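Local coordinates for protein hydrogenase maturation factor (Thermoanaerobacter tengcongensis, PDB 3VTH) that probably transfers a carbamoyl group from carbamoyl phosphate to the C-terminal cysteine of HypE, consuming ATP, during the maturation of [NiFe]-hydrogenases, at residues G305-Y310 with I325-G330; I217-G222 with F226-N231; F252-R257 with K295-D300. All blocks are in the same frame, centred on the assembly; numbering follows the deposited sequence.

In the fold
All three contacts lie in the YrdC-like part of the chain and involve one mixed sheet, in which strands 218-221, 226-229, 325-329, 254-255 and 303-307 follow one another; segment 295-300 is a loop packed against it. Strand 325-329 joins the hairpin of interaction 2 to interaction 1, their centres about 9 Å apart, and Thr328 O probably accepts a hydrogen bond from Leu228 N at 2.7 Å. Strand 254-255 of interaction 3 runs between the two strands of interaction 1; these centres are also about 9 Å apart. The ATP analogue and magnesium sit at interaction 1; the side chains of Phe252 and His227 come within about 4 and 6 Å of the nucleotide (nearest atoms).

Interaction 1: residues G305-Y310 with I325-G330. With MG (magnesium ion), chain G; APC (diphosphomethylphosphonic acid adenosyl ester), chain F.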
# COMPACT_ATOMS: atom_id res chain seq x y z
N GLY A 305 -2.41 -11.12 -9.62
CA GLY A 305 -2.50 -9.69 -9.35
C GLY A 305 -2.88 -8.99 -10.64
O GLY A 305 -2.15 -9.06 -11.62
N VAL A 306 -4.05 -8.34 -10.64
CA VAL A 306 -4.58 -7.75 -11.88
C VAL A 306 -4.93 -6.28 -11.69
O VAL A 306 -5.49 -5.91 -10.67
CB VAL A 306 -5.83 -8.51 -12.40
CG1 VAL A 306 -6.29 -7.96 -13.75
CG2 VAL A 306 -5.51 -9.99 -12.55
N MET A 307 -4.58 -5.47 -12.68
CA MET A 307 -4.98 -4.08 -12.71
C MET A 307 -5.64 -3.75 -14.05
O MET A 307 -5.45 -4.44 -15.08
CB MET A 307 -3.77 -3.17 -12.50
CG MET A 307 -2.79 -3.16 -13.69
SD MET A 307 -1.17 -2.43 -13.33
CE MET A 307 -1.66 -1.16 -12.18
N LEU A 308 -6.41 -2.67 -14.05
CA LEU A 308 -7.02 -2.15 -15.27
C LEU A 308 -6.19 -0.96 -15.74
O LEU A 308 -5.33 -0.49 -15.00
CB LEU A 308 -8.47 -1.75 -14.97
CG LEU A 308 -9.41 -2.89 -14.55
CD1 LEU A 308 -10.84 -2.39 -14.30
CD2 LEU A 308 -9.43 -4.01 -15.60
N PRO A 309 -6.44 -0.46 -16.96
CA PRO A 309 -5.74 0.73 -17.45
C PRO A 309 -5.93 1.92 -16.49
O PRO A 309 -7.03 2.07 -15.92
CB PRO A 309 -6.46 1.03 -18.77
CG PRO A 309 -6.93 -0.29 -19.26
CD PRO A 309 -7.35 -1.02 -17.99
N TYR A 310 -4.89 2.73 -16.30
CA TYR A 310 -5.00 3.89 -15.41
C TYR A 310 -4.55 5.22 -16.01
O TYR A 310 -4.82 6.28 -15.43
CB TYR A 310 -4.31 3.63 -14.05
CG TYR A 310 -2.82 3.37 -14.08
CD1 TYR A 310 -2.33 2.05 -14.14
CD2 TYR A 310 -1.89 4.42 -14.03
CE1 TYR A 310 -0.96 1.79 -14.16
CE2 TYR A 310 -0.50 4.18 -14.05
CZ TYR A 310 -0.05 2.86 -14.11
OH TYR A 310 1.30 2.58 -14.14
N ILE A 325 -0.98 -7.75 -20.42
CA ILE A 325 0.46 -7.55 -20.31
C ILE A 325 0.96 -7.52 -18.87
O ILE A 325 0.31 -6.94 -18.01
CB ILE A 325 0.91 -6.25 -21.02
CG1 ILE A 325 0.12 -5.05 -20.46
CG2 ILE A 325 0.75 -6.39 -22.56
CD1 ILE A 325 0.54 -3.67 -21.00
N VAL A 326 2.13 -8.10 -18.64
CA VAL A 326 2.88 -7.91 -17.40
C VAL A 326 3.18 -6.43 -17.24
O VAL A 326 3.44 -5.73 -18.22
CB VAL A 326 4.21 -8.69 -17.44
CG1 VAL A 326 5.14 -8.31 -16.28
CG2 VAL A 326 3.93 -10.19 -17.44
N MET A 327 3.08 -5.94 -16.01
CA MET A 327 3.57 -4.63 -15.64
C MET A 327 4.36 -4.84 -14.36
O MET A 327 3.78 -5.12 -13.31
CB MET A 327 2.41 -3.65 -15.39
CG MET A 327 1.69 -3.22 -16.64
SD MET A 327 2.74 -2.14 -17.63
CE MET A 327 2.20 -0.53 -17.07
N THR A 328 5.68 -4.71 -14.46
CA THR A 328 6.55 -4.85 -13.30
C THR A 328 7.36 -3.58 -13.25
O THR A 328 7.56 -2.93 -14.28
CB THR A 328 7.43 -6.14 -13.37
OG1 THR A 328 8.12 -6.32 -12.12
CG2 THR A 328 8.45 -6.07 -14.51
N SER A 329 7.81 -3.19 -12.07
CA SER A 329 8.45 -1.89 -11.95
C SER A 329 9.78 -1.88 -12.71
O SER A 329 10.49 -2.89 -12.76
CB SER A 329 8.59 -1.48 -10.48
OG SER A 329 9.52 -2.31 -9.81
N GLY A 330 10.07 -0.74 -13.32
CA GLY A 330 11.25 -0.56 -14.15
C GLY A 330 12.48 -0.25 -13.32
O GLY A 330 12.78 0.92 -13.06
MG MG G . 9.15 -3.52 -8.12
PG APC F . 11.54 -5.64 -7.49
O1G APC F . 10.95 -4.60 -8.41
O2G APC F . 11.75 -6.96 -8.19
O3G APC F . 12.75 -5.19 -6.73
PB APC F . 8.90 -5.82 -6.35
O1B APC F . 8.62 -4.35 -6.34
O2B APC F . 8.37 -6.59 -5.16
O3B APC F . 10.50 -5.99 -6.31
PA APC F . 7.03 -5.74 -8.88
O1A APC F . 6.66 -6.67 -10.01
O2A APC F . 7.42 -4.37 -9.29
C3A APC F . 8.34 -6.59 -7.91
O5' APC F . 5.80 -5.54 -7.87
C5' APC F . 4.58 -6.28 -7.94
C4' APC F . 4.18 -6.69 -6.53
O4' APC F . 2.89 -7.31 -6.62
C3' APC F . 5.15 -7.72 -5.96
O3' APC F . 5.45 -7.48 -4.57
C2' APC F . 4.39 -9.02 -6.07
O2' APC F . 4.85 -10.02 -5.13
C1' APC F . 2.94 -8.56 -5.93
N9 APC F . 2.12 -9.57 -6.59
C8 APC F . 1.95 -9.77 -7.93
N7 APC F . 1.15 -10.84 -8.14
C5 APC F . 0.81 -11.34 -6.93
C6 APC F . -0.00 -12.46 -6.41
N6 APC F . -0.64 -13.30 -7.26
N1 APC F . -0.09 -12.62 -5.08
C2 APC F . 0.53 -11.79 -4.21
N3 APC F . 1.29 -10.75 -4.58
C4 APC F . 1.45 -10.49 -5.91
O HOH W 1 10.30 -1.91 -7.11
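Met307 and Met327 meet because of their first torsions: CG of Met307 stands between its backbone N and carbonyl carbon (chi1 70°), whereas CG of Met327 lies beside the backbone N (chi1 -72°). The pair belongs to the nucleotide-binding sheet of the YrdC-like fold, on two strands held apart by strand 254-255. The Met307 chain is extended as far as its sulfur, so that SD reaches Met327 CB at 4.3 Å. A second bend in Met327 carries its methyl toward the phenol of Tyr310, with CE 4.4 Å from Tyr310 OH. Both are loose van der Waals contacts, the first between apolar side chains, in a buried setting filled in by Met255 of the intervening strand and by His227, which touches Met327 and Tyr310.

Beyond Met327 the strand 325-329 turns to ligand binding. The Thr328 hydroxyl, also bonded to Lys245, donates to APC O1A, with OG1 and O1A 2.6 Å apart. The next backbone N-H grips the other non-bridging oxygen on the alpha phosphorus: Ser329 N to APC O2A is 3.0 Å, with an N-H...O angle of 160°. Both non-bridging oxygens of the alpha phosphorus are thus fixed by adjacent residues, which limits its rotation. Strand 303-307 meets the other end of the nucleotide, where Gly305 N lies 3.7 Å from APC N6 of the adenine. At the phosphorus groups the analogue wraps round the magnesium ion, giving it one oxygen from each of the three, while a water supplies another ligand. Ser329, whose hydroxyl is also hydrogen-bonded to Asn331, provides the protein ligand: its OG is 2.1 Å from the magnesium ion.

Interaction 2: residues I217-G222 with F226-N231; sequences IVAIKG and FHLAVN
Val218 CG2 packs on Ala229 CB at 3.6 Å in the apolar centre of the antiparallel beta hairpin formed by strands 218-221 and 226-229 of the YrdC-like sheet. Ile220 CD1 reaches the same alanine methyl. On the opposite face of the sheet, Leu228 CD2 lies between Ile217 CG2 at 3.7 Å and Ala219 CB at 4.0 Å, and helix 235-245 covers this leucine. Ile217 and Val230 run side by side and are squeezed, CG1 to CG1 only 3.4 Å.

Toward the turn the packing becomes aromatic. Lys221 holds CG anti to its backbone N (chi1 -173°) and stretches out obliquely across the Phe226 ring. Its CB makes a CH-pi contact over one face, 3.8 Å from the ring centroid, while its ammonium group continues to the carbonyls of Asn358 and Arg360.

Within the sheet the backbones are joined by two hydrogen-bonded pairs, Val218 with Ala229 and Ile220 with His227, each bonded in both directions. The shortest of these bonds is Ile220 N to His227 O, 2.8 Å. At the polar edge a water lies in the plane of the imidazole: it donates to Ile220 O at 2.7 Å and is hydrogen-bonded to His227 ND1 at 2.9 Å.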
# COMPACT_ATOMS: atom_id res chain seq x y z
N ILE A 217 10.50 -6.67 -24.60
CA ILE A 217 10.26 -5.98 -23.34
C ILE A 217 10.23 -4.48 -23.62
O ILE A 217 11.17 -3.93 -24.19
CB ILE A 217 11.36 -6.29 -22.29
CG1 ILE A 217 11.31 -7.76 -21.87
CG2 ILE A 217 11.17 -5.40 -21.06
CD1 ILE A 217 12.63 -8.34 -21.45
N VAL A 218 9.14 -3.84 -23.21
CA VAL A 218 9.01 -2.40 -23.36
C VAL A 218 9.09 -1.71 -21.99
O VAL A 218 8.45 -2.14 -21.03
CB VAL A 218 7.70 -2.02 -24.12
CG1 VAL A 218 7.63 -2.75 -25.47
CG2 VAL A 218 6.48 -2.38 -23.31
N ALA A 219 9.90 -0.66 -21.90
CA ALA A 219 9.92 0.18 -20.70
C ALA A 219 9.03 1.37 -20.96
O ALA A 219 9.26 2.15 -21.90
CB ALA A 219 11.35 0.61 -20.35
N ILE A 220 7.99 1.51 -20.14
CA ILE A 220 6.95 2.50 -20.37
C ILE A 220 6.98 3.51 -19.25
O ILE A 220 6.85 3.14 -18.08
CB ILE A 220 5.54 1.83 -20.42
CG1 ILE A 220 5.47 0.83 -21.59
CG2 ILE A 220 4.45 2.86 -20.54
CD1 ILE A 220 4.20 -0.02 -21.61
N LYS A 221 7.14 4.79 -19.59
CA LYS A 221 7.04 5.83 -18.56
C LYS A 221 5.57 6.05 -18.23
O LYS A 221 4.78 6.44 -19.08
CB LYS A 221 7.70 7.14 -19.00
CG LYS A 221 7.77 8.19 -17.88
CD LYS A 221 8.54 9.42 -18.33
CE LYS A 221 8.37 10.59 -17.33
NZ LYS A 221 9.20 11.75 -17.77
N GLY A 222 5.21 5.80 -16.97
CA GLY A 222 3.83 5.92 -16.54
C GLY A 222 3.75 7.05 -15.54
O GLY A 222 4.62 7.94 -15.53
N PHE A 226 8.72 4.20 -14.28
CA PHE A 226 8.78 3.32 -15.43
C PHE A 226 8.32 1.92 -15.04
O PHE A 226 8.58 1.49 -13.91
CB PHE A 226 10.21 3.26 -16.00
CG PHE A 226 10.56 4.43 -16.86
CD1 PHE A 226 10.51 4.33 -18.25
CD2 PHE A 226 10.87 5.67 -16.29
CE1 PHE A 226 10.80 5.41 -19.06
CE2 PHE A 226 11.18 6.76 -17.10
CZ PHE A 226 11.14 6.63 -18.48
N HIS A 227 7.65 1.23 -15.97
CA HIS A 227 7.32 -0.19 -15.81
C HIS A 227 7.78 -0.97 -17.04
O HIS A 227 7.89 -0.42 -18.14
CB HIS A 227 5.81 -0.38 -15.56
CG HIS A 227 5.38 0.18 -14.24
ND1 HIS A 227 5.04 1.51 -14.08
CD2 HIS A 227 5.33 -0.38 -13.01
CE1 HIS A 227 4.77 1.74 -12.81
NE2 HIS A 227 4.93 0.61 -12.14
N LEU A 228 8.06 -2.25 -16.83
CA LEU A 228 8.49 -3.13 -17.91
C LEU A 228 7.32 -4.00 -18.22
O LEU A 228 6.68 -4.56 -17.31
CB LEU A 228 9.68 -3.98 -17.48
CG LEU A 228 10.96 -3.22 -17.16
CD1 LEU A 228 11.83 -3.97 -16.15
CD2 LEU A 228 11.72 -2.90 -18.45
N ALA A 229 7.03 -4.12 -19.51
CA ALA A 229 5.89 -4.89 -20.00
C ALA A 229 6.28 -5.91 -21.05
O ALA A 229 7.19 -5.67 -21.87
CB ALA A 229 4.82 -3.94 -20.54
N VAL A 230 5.60 -7.05 -21.00
CA VAL A 230 5.65 -8.06 -22.05
C VAL A 230 4.25 -8.64 -22.20
O VAL A 230 3.43 -8.54 -21.29
CB VAL A 230 6.67 -9.23 -21.77
CG1 VAL A 230 8.10 -8.72 -21.75
CG2 VAL A 230 6.33 -10.03 -20.48
N ASN A 231 4.00 -9.29 -23.34
CA ASN A 231 2.81 -10.11 -23.52
C ASN A 231 2.70 -11.17 -22.42
O ASN A 231 3.52 -12.09 -22.34
CB ASN A 231 2.89 -10.79 -24.90
CG ASN A 231 1.65 -11.60 -25.24
OD1 ASN A 231 0.78 -11.83 -24.41
ND2 ASN A 231 1.57 -12.03 -26.49
O HOH W 2 4.57 2.68 -16.68

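Interaction 3: residues F252-R257 with K295-D300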
# COMPACT_ATOMS: atom_id res chain seq x y z
N PHE A 252 4.33 -11.83 -11.13
CA PHE A 252 4.09 -10.61 -11.87
C PHE A 252 2.62 -10.24 -11.86
O PHE A 252 1.75 -11.10 -12.11
CB PHE A 252 4.48 -10.79 -13.35
CG PHE A 252 5.96 -10.79 -13.61
CD1 PHE A 252 6.80 -9.84 -13.03
CD2 PHE A 252 6.50 -11.71 -14.49
CE1 PHE A 252 8.17 -9.83 -13.32
CE2 PHE A 252 7.86 -11.70 -14.79
CZ PHE A 252 8.70 -10.78 -14.19
N ALA A 253 2.36 -8.96 -11.63
CA ALA A 253 1.06 -8.37 -11.84
C ALA A 253 0.84 -8.16 -13.34
O ALA A 253 1.78 -7.96 -14.08
CB ALA A 253 0.97 -7.03 -11.12
N VAL A 254 -0.42 -8.20 -13.77
CA VAL A 254 -0.78 -8.10 -15.18
C VAL A 254 -1.85 -7.02 -15.35
O VAL A 254 -2.72 -6.86 -14.48
CB VAL A 254 -1.25 -9.49 -15.71
CG1 VAL A 254 -1.86 -9.41 -17.10
CG2 VAL A 254 -0.07 -10.47 -15.76
N MET A 255 -1.76 -6.25 -16.43
CA MET A 255 -2.80 -5.32 -16.81
C MET A 255 -3.72 -5.95 -17.84
O MET A 255 -3.25 -6.48 -18.85
CB MET A 255 -2.20 -4.03 -17.38
CG MET A 255 -3.27 -3.00 -17.73
SD MET A 255 -2.59 -1.43 -18.32
CE MET A 255 -1.99 -0.72 -16.79
N MET A 256 -5.02 -5.88 -17.60
CA MET A 256 -6.01 -6.34 -18.57
C MET A 256 -6.90 -5.18 -18.99
O MET A 256 -6.94 -4.17 -18.30
CB MET A 256 -6.84 -7.47 -17.96
CG MET A 256 -5.96 -8.63 -17.51
SD MET A 256 -6.90 -10.13 -17.25
CE MET A 256 -5.62 -11.17 -16.55
N ARG A 257 -7.60 -5.34 -20.10
CA ARG A 257 -8.30 -4.21 -20.72
C ARG A 257 -9.55 -3.77 -19.96
O ARG A 257 -9.82 -2.57 -19.89
CB ARG A 257 -8.60 -4.49 -22.20
CG ARG A 257 -9.62 -5.57 -22.45
CD ARG A 257 -9.43 -6.26 -23.80
NE ARG A 257 -9.59 -5.35 -24.93
CZ ARG A 257 -8.58 -4.94 -25.71
NH1 ARG A 257 -7.33 -5.36 -25.50
NH2 ARG A 257 -8.83 -4.10 -26.72
N LYS A 295 3.13 -19.49 -18.47
CA LYS A 295 3.99 -19.97 -17.37
C LYS A 295 4.94 -18.86 -16.93
O LYS A 295 5.35 -18.03 -17.73
CB LYS A 295 4.79 -21.22 -17.78
CG LYS A 295 3.92 -22.38 -18.26
CD LYS A 295 4.61 -23.76 -18.11
CE LYS A 295 5.55 -24.07 -19.26
NZ LYS A 295 5.82 -25.54 -19.44
N GLY A 296 5.26 -18.83 -15.63
CA GLY A 296 6.15 -17.79 -15.10
C GLY A 296 5.48 -16.49 -14.71
O GLY A 296 6.16 -15.53 -14.36
N ILE A 297 4.14 -16.44 -14.76
CA ILE A 297 3.44 -15.25 -14.26
C ILE A 297 3.25 -15.41 -12.75
O ILE A 297 3.72 -14.58 -11.94
CB ILE A 297 2.06 -15.01 -14.96
CG1 ILE A 297 2.20 -14.70 -16.47
CG2 ILE A 297 1.24 -13.93 -14.24
CD1 ILE A 297 2.95 -13.44 -16.78
N ALA A 298 2.53 -16.46 -12.36
CA ALA A 298 2.24 -16.69 -10.95
C ALA A 298 2.17 -18.19 -10.67
O ALA A 298 1.17 -18.70 -10.14
CB ALA A 298 0.94 -15.99 -10.54
N ASP A 299 3.24 -18.89 -11.04
CA ASP A 299 3.30 -20.33 -10.89
C ASP A 299 3.16 -20.73 -9.42
O ASP A 299 3.76 -20.10 -8.55
CB ASP A 299 4.62 -20.90 -11.43
CG ASP A 299 4.82 -20.61 -12.91
OD1 ASP A 299 5.99 -20.60 -13.33
OD2 ASP A 299 3.83 -20.39 -13.65
N ASP A 300 2.35 -21.75 -9.18
CA ASP A 300 2.17 -22.36 -7.86
C ASP A 300 1.46 -21.46 -6.86
O ASP A 300 1.48 -21.74 -5.66
CB ASP A 300 3.50 -22.89 -7.31
CG ASP A 300 4.19 -23.87 -8.27
OD1 ASP A 300 3.54 -24.82 -8.74
OD2 ASP A 300 5.39 -23.67 -8.55
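Val254 and Ile297 cross at about a right angle, their side chains meeting through one methyl each, CG2 to CG2 at 4.0 Å. Ile297 presents this methyl because its CG2 is anti to the backbone N, with CG1 beside the N instead (chi1 -64°). The same branch also rests on the backbone ahead of Val254, with Ile297 CG2 3.6 Å from Phe252 O, so a single methyl spans a side chain and a carbonyl. Val326 and Leu304, from the strands flanking 254-255, add to the packing round Ile297.

Phe252 is turned differently. Its ring leads away from the isoleucine side chain, and CD2 approaches Gly296 O obliquely at 3.8 Å. Arg242 links these two residues further: it makes a cation-pi contact with the ring and donates a hydrogen bond from NE to Gly296 O, which gives this carbonyl a polar partner beside the aromatic group.

What ties the segments directly is a backbone bond from Phe252 N to Ile297 O, 2.9 Å long with an angle of 158° at the hydrogen. The donor sits 18° out of the carbonyl plane, and this lone bond does not extend into a strand ladder. The loop 295-300 has its own brace: Gly296 N donates to Asp299 OD2 at 2.9 Å, from its syn side but out of the carboxylate plane, with a weak branch to OD1. That bond closes a compact turn and probably helps to hold the peptides from which Gly296 O and Ile297 O project.

Ala253, between Phe252 and Val254, lines the nucleotide pocket. The contact therefore joins an irregular loop, leading into strand 303-307, to central strand 254-255 and the residues just before it in the YrdC-like sheet, beside its ATP-analogue site.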